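PDB 6OAW: WYL1 from Ruminococcus sp., which is an accessory protein of the type VI-D CRISPR-Cas system, where it plays a modulatory role, probably on the RNA-targeting effector Cas13d. Local coordinates for residues P349-G361 against I366-Y380. Numbering follows the deposited sequence.
Sequences PPIQVKYYFNKFG and ILSPSDSFEEMRTLY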
# COMPACT_ATOMS: atom_id res chain seq x y z
N PRO B 349 27.43 0.16 -0.92
CA PRO B 349 27.93 1.10 0.08
C PRO B 349 27.82 0.54 1.49
O PRO B 349 26.86 -0.14 1.85
CB PRO B 349 27.02 2.32 -0.12
CG PRO B 349 26.63 2.24 -1.59
CD PRO B 349 26.48 0.76 -1.88
N PRO B 350 28.88 0.72 2.33
CA PRO B 350 28.88 0.17 3.68
C PRO B 350 27.61 0.48 4.50
O PRO B 350 27.18 -0.33 5.33
CB PRO B 350 30.11 0.85 4.33
CG PRO B 350 31.03 1.18 3.18
CD PRO B 350 30.14 1.39 1.97
N ILE B 351 27.04 1.66 4.30
CA ILE B 351 25.83 2.10 5.07
C ILE B 351 24.65 1.16 4.75
O ILE B 351 23.90 0.81 5.72
CB ILE B 351 25.48 3.57 4.86
CG1 ILE B 351 24.33 3.96 5.78
CG2 ILE B 351 25.14 3.86 3.41
CD1 ILE B 351 24.08 5.44 5.87
N GLN B 352 24.52 0.71 3.48
CA GLN B 352 23.41 -0.17 3.05
C GLN B 352 23.64 -1.56 3.62
O GLN B 352 22.68 -2.20 4.06
CB GLN B 352 23.30 -0.22 1.53
CG GLN B 352 22.20 -1.12 1.01
CD GLN B 352 22.21 -1.14 -0.50
OE1 GLN B 352 22.90 -0.34 -1.14
NE2 GLN B 352 21.50 -2.08 -1.08
N VAL B 353 24.89 -2.03 3.63
CA VAL B 353 25.24 -3.34 4.26
C VAL B 353 24.77 -3.32 5.73
O VAL B 353 24.11 -4.28 6.16
CB VAL B 353 26.75 -3.65 4.14
CG1 VAL B 353 27.09 -5.04 4.63
CG2 VAL B 353 27.20 -3.51 2.70
N LYS B 354 25.14 -2.28 6.45
CA LYS B 354 24.80 -2.07 7.88
C LYS B 354 23.26 -2.08 8.06
O LYS B 354 22.74 -2.81 8.94
CB LYS B 354 25.35 -0.69 8.27
CG LYS B 354 26.05 -0.54 9.58
CD LYS B 354 25.69 0.75 10.27
CE LYS B 354 26.12 2.00 9.54
NZ LYS B 354 25.27 3.14 9.92
N TYR B 355 22.53 -1.31 7.25
CA TYR B 355 21.05 -1.25 7.34
C TYR B 355 20.45 -2.62 6.98
O TYR B 355 19.36 -2.92 7.45
CB TYR B 355 20.41 -0.17 6.45
CG TYR B 355 20.69 1.26 6.83
CD1 TYR B 355 21.15 1.61 8.09
CD2 TYR B 355 20.45 2.29 5.93
CE1 TYR B 355 21.37 2.93 8.44
CE2 TYR B 355 20.67 3.61 6.25
CZ TYR B 355 21.13 3.93 7.51
OH TYR B 355 21.33 5.24 7.85
N TYR B 356 21.17 -3.47 6.26
CA TYR B 356 20.63 -4.81 5.92
C TYR B 356 20.90 -5.83 7.02
O TYR B 356 19.99 -6.61 7.38
CB TYR B 356 21.21 -5.33 4.62
CG TYR B 356 20.53 -6.58 4.14
CD1 TYR B 356 19.24 -6.55 3.64
CD2 TYR B 356 21.14 -7.81 4.27
CE1 TYR B 356 18.62 -7.70 3.20
CE2 TYR B 356 20.52 -8.98 3.86
CZ TYR B 356 19.26 -8.92 3.31
OH TYR B 356 18.63 -10.07 2.88
N PHE B 357 22.15 -5.87 7.51
CA PHE B 357 22.59 -6.94 8.43
C PHE B 357 22.41 -6.54 9.90
O PHE B 357 22.63 -7.40 10.75
CB PHE B 357 24.01 -7.37 8.07
CG PHE B 357 24.10 -8.13 6.78
CD1 PHE B 357 23.52 -9.37 6.67
CD2 PHE B 357 24.79 -7.61 5.70
CE1 PHE B 357 23.64 -10.08 5.48
CE2 PHE B 357 24.88 -8.30 4.51
CZ PHE B 357 24.32 -9.54 4.41
N ASN B 358 21.96 -5.32 10.20
CA ASN B 358 21.73 -4.91 11.61
C ASN B 358 20.69 -5.82 12.28
O ASN B 358 20.76 -5.93 13.51
CB ASN B 358 21.37 -3.44 11.76
CG ASN B 358 20.12 -3.01 11.02
OD1 ASN B 358 19.38 -3.86 10.52
ND2 ASN B 358 19.87 -1.71 11.01
N LYS B 359 19.78 -6.47 11.53
CA LYS B 359 18.77 -7.40 12.11
C LYS B 359 19.23 -8.86 12.07
O LYS B 359 18.47 -9.71 12.46
CB LYS B 359 17.43 -7.26 11.40
CG LYS B 359 17.48 -7.48 9.89
CD LYS B 359 16.17 -7.42 9.23
CE LYS B 359 16.32 -7.39 7.74
NZ LYS B 359 17.14 -6.23 7.32
N PHE B 360 20.45 -9.19 11.67
CA PHE B 360 20.85 -10.61 11.46
C PHE B 360 21.52 -11.20 12.69
O PHE B 360 21.62 -12.40 12.73
CB PHE B 360 21.79 -10.71 10.26
CG PHE B 360 21.11 -10.91 8.94
CD1 PHE B 360 20.29 -9.93 8.40
CD2 PHE B 360 21.34 -12.06 8.21
CE1 PHE B 360 19.71 -10.12 7.15
CE2 PHE B 360 20.73 -12.26 6.99
CZ PHE B 360 19.91 -11.28 6.46
N GLY B 361 22.02 -10.38 13.62
CA GLY B 361 22.82 -10.85 14.76
C GLY B 361 23.91 -11.80 14.31
O GLY B 361 24.64 -11.44 13.41
N ILE B 366 28.81 -8.35 10.60
CA ILE B 366 29.63 -7.41 9.79
C ILE B 366 30.99 -7.25 10.47
O ILE B 366 31.04 -6.66 11.56
CB ILE B 366 28.94 -6.05 9.58
CG1 ILE B 366 27.49 -6.21 9.13
CG2 ILE B 366 29.77 -5.20 8.63
CD1 ILE B 366 26.76 -4.89 8.97
N LEU B 367 32.04 -7.77 9.82
CA LEU B 367 33.43 -7.83 10.34
C LEU B 367 34.18 -6.56 9.96
O LEU B 367 35.08 -6.19 10.70
CB LEU B 367 34.12 -9.09 9.81
CG LEU B 367 33.40 -10.36 10.23
CD1 LEU B 367 34.06 -11.60 9.68
CD2 LEU B 367 33.31 -10.44 11.75
N SER B 368 33.84 -5.93 8.85
CA SER B 368 34.50 -4.68 8.37
C SER B 368 33.58 -3.97 7.40
O SER B 368 32.68 -4.58 6.85
CB SER B 368 35.86 -4.96 7.76
OG SER B 368 35.69 -5.69 6.59
N PRO B 369 33.72 -2.65 7.20
CA PRO B 369 34.81 -1.87 7.80
C PRO B 369 34.68 -1.71 9.34
O PRO B 369 33.66 -2.05 9.89
CB PRO B 369 34.68 -0.56 6.99
CG PRO B 369 33.19 -0.41 6.84
CD PRO B 369 32.78 -1.82 6.44
N SER B 370 35.70 -1.14 9.99
CA SER B 370 35.80 -1.11 11.47
C SER B 370 34.59 -0.35 12.06
O SER B 370 34.06 -0.77 13.05
CB SER B 370 37.15 -0.53 11.91
OG SER B 370 37.28 0.81 11.45
N ASP B 371 34.19 0.75 11.45
CA ASP B 371 32.96 1.52 11.72
C ASP B 371 31.71 0.66 11.90
O ASP B 371 30.96 0.84 12.93
CB ASP B 371 32.59 2.29 10.46
CG ASP B 371 33.21 3.64 10.51
OD1 ASP B 371 33.76 3.91 11.57
OD2 ASP B 371 33.10 4.36 9.51
N SER B 372 31.42 -0.15 10.89
CA SER B 372 30.25 -1.06 10.86
C SER B 372 30.40 -2.10 11.97
O SER B 372 29.48 -2.29 12.76
CB SER B 372 30.14 -1.69 9.50
OG SER B 372 30.01 -0.68 8.50
N PHE B 373 31.57 -2.70 12.11
CA PHE B 373 31.81 -3.66 13.22
C PHE B 373 31.50 -3.00 14.57
O PHE B 373 30.74 -3.59 15.36
CB PHE B 373 33.24 -4.17 13.21
CG PHE B 373 33.46 -5.11 14.36
CD1 PHE B 373 32.96 -6.39 14.28
CD2 PHE B 373 34.15 -4.72 15.49
CE1 PHE B 373 33.14 -7.27 15.32
CE2 PHE B 373 34.30 -5.60 16.54
CZ PHE B 373 33.79 -6.87 16.46
N GLU B 374 32.02 -1.80 14.81
CA GLU B 374 31.93 -1.11 16.11
C GLU B 374 30.47 -0.67 16.39
O GLU B 374 30.02 -0.83 17.54
CB GLU B 374 32.91 0.06 16.14
CG GLU B 374 34.39 -0.36 16.08
CD GLU B 374 35.37 0.74 15.73
OE1 GLU B 374 36.52 0.41 15.33
OE2 GLU B 374 35.00 1.92 15.92
N GLU B 375 29.74 -0.20 15.38
CA GLU B 375 28.31 0.18 15.53
C GLU B 375 27.48 -1.07 15.84
O GLU B 375 26.65 -1.00 16.72
CB GLU B 375 27.71 0.86 14.30
CG GLU B 375 28.12 2.31 14.18
CD GLU B 375 27.69 2.92 12.86
OE1 GLU B 375 28.59 3.46 12.14
OE2 GLU B 375 26.46 2.78 12.53
N MSE B 376 27.69 -2.15 15.10
CA MSE B 376 26.92 -3.40 15.32
C MSE B 376 27.23 -3.93 16.72
O MSE B 376 26.27 -4.29 17.41
CB MSE B 376 27.25 -4.46 14.27
CG MSE B 376 26.79 -4.10 12.86
SE MSE B 376 24.86 -3.62 12.73
CE MSE B 376 24.84 -1.66 13.00
N ARG B 377 28.51 -3.93 17.14
CA ARG B 377 28.89 -4.45 18.47
C ARG B 377 28.15 -3.64 19.55
O ARG B 377 27.59 -4.26 20.47
CB ARG B 377 30.40 -4.42 18.72
CG ARG B 377 30.78 -5.08 20.04
CD ARG B 377 32.25 -4.91 20.30
NE ARG B 377 32.65 -5.63 21.49
CZ ARG B 377 33.61 -5.24 22.32
NH1 ARG B 377 34.29 -4.13 22.07
NH2 ARG B 377 33.89 -5.95 23.40
N THR B 378 28.16 -2.31 19.46
CA THR B 378 27.45 -1.38 20.37
C THR B 378 25.94 -1.70 20.35
O THR B 378 25.38 -1.92 21.44
CB THR B 378 27.73 0.07 19.96
OG1 THR B 378 29.12 0.24 20.18
CG2 THR B 378 26.93 1.10 20.75
N LEU B 379 25.32 -1.73 19.17
CA LEU B 379 23.86 -1.99 19.06
C LEU B 379 23.53 -3.29 19.80
O LEU B 379 22.60 -3.28 20.66
CB LEU B 379 23.45 -2.08 17.59
CG LEU B 379 22.01 -2.54 17.31
CD1 LEU B 379 20.99 -1.52 17.83
CD2 LEU B 379 21.83 -2.77 15.81
N TYR B 380 24.28 -4.35 19.53
CA TYR B 380 23.98 -5.70 20.05
C TYR B 380 24.32 -5.77 21.53
O TYR B 380 23.50 -6.34 22.26
CB TYR B 380 24.66 -6.79 19.22
CG TYR B 380 23.78 -7.17 18.06
CD1 TYR B 380 22.76 -8.09 18.24
CD2 TYR B 380 23.86 -6.50 16.87
CE1 TYR B 380 21.86 -8.36 17.23
CE2 TYR B 380 22.95 -6.75 15.85
CZ TYR B 380 21.95 -7.70 16.03
OH TYR B 380 21.06 -8.00 15.03
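Tyr380 and Asn358 illustrate how a helix can hold the turn that follows helix 350-357. The phenol OH of Tyr380 donates to Asn358 O at 2.6 Å, coming from above the carbonyl plane, and receives a weak bond from Gly361 N, so one hydroxyl links the Phe357-Phe360 turn to the residue just after it. Next to it the packing is close: the selenium of Met376 (selenomethionine), SE, lies 3.6 Å from Asn358 CB, and Ile366 CD1 presses against Lys354 CA at 3.6 Å and against Phe357 CB. Ile366 CG1 stands anti to its carbonyl carbon (chi1 -48°), which aims the methyl end at helix 350-357. The other end is looser, with Pro350 CB and Pro369 CG 4.2 Å apart. On the partly exposed side, the bent Lys354 chain passes Met376 CE and crosses Glu375 at about a right angle, forming a salt bridge, NZ 2.9 Å from Glu375 OE2 on its syn lone pair. Replacing Lys354 by alanine is likely to leave the Glu375 carboxylate without this partner and Met376 CE less covered. Helices 350-357 and 370-380 run near-parallel at -25°, and Val353 and Phe357 pack against strand 310-314, while Tyr380 stacks on Tyr380 of the second subunit.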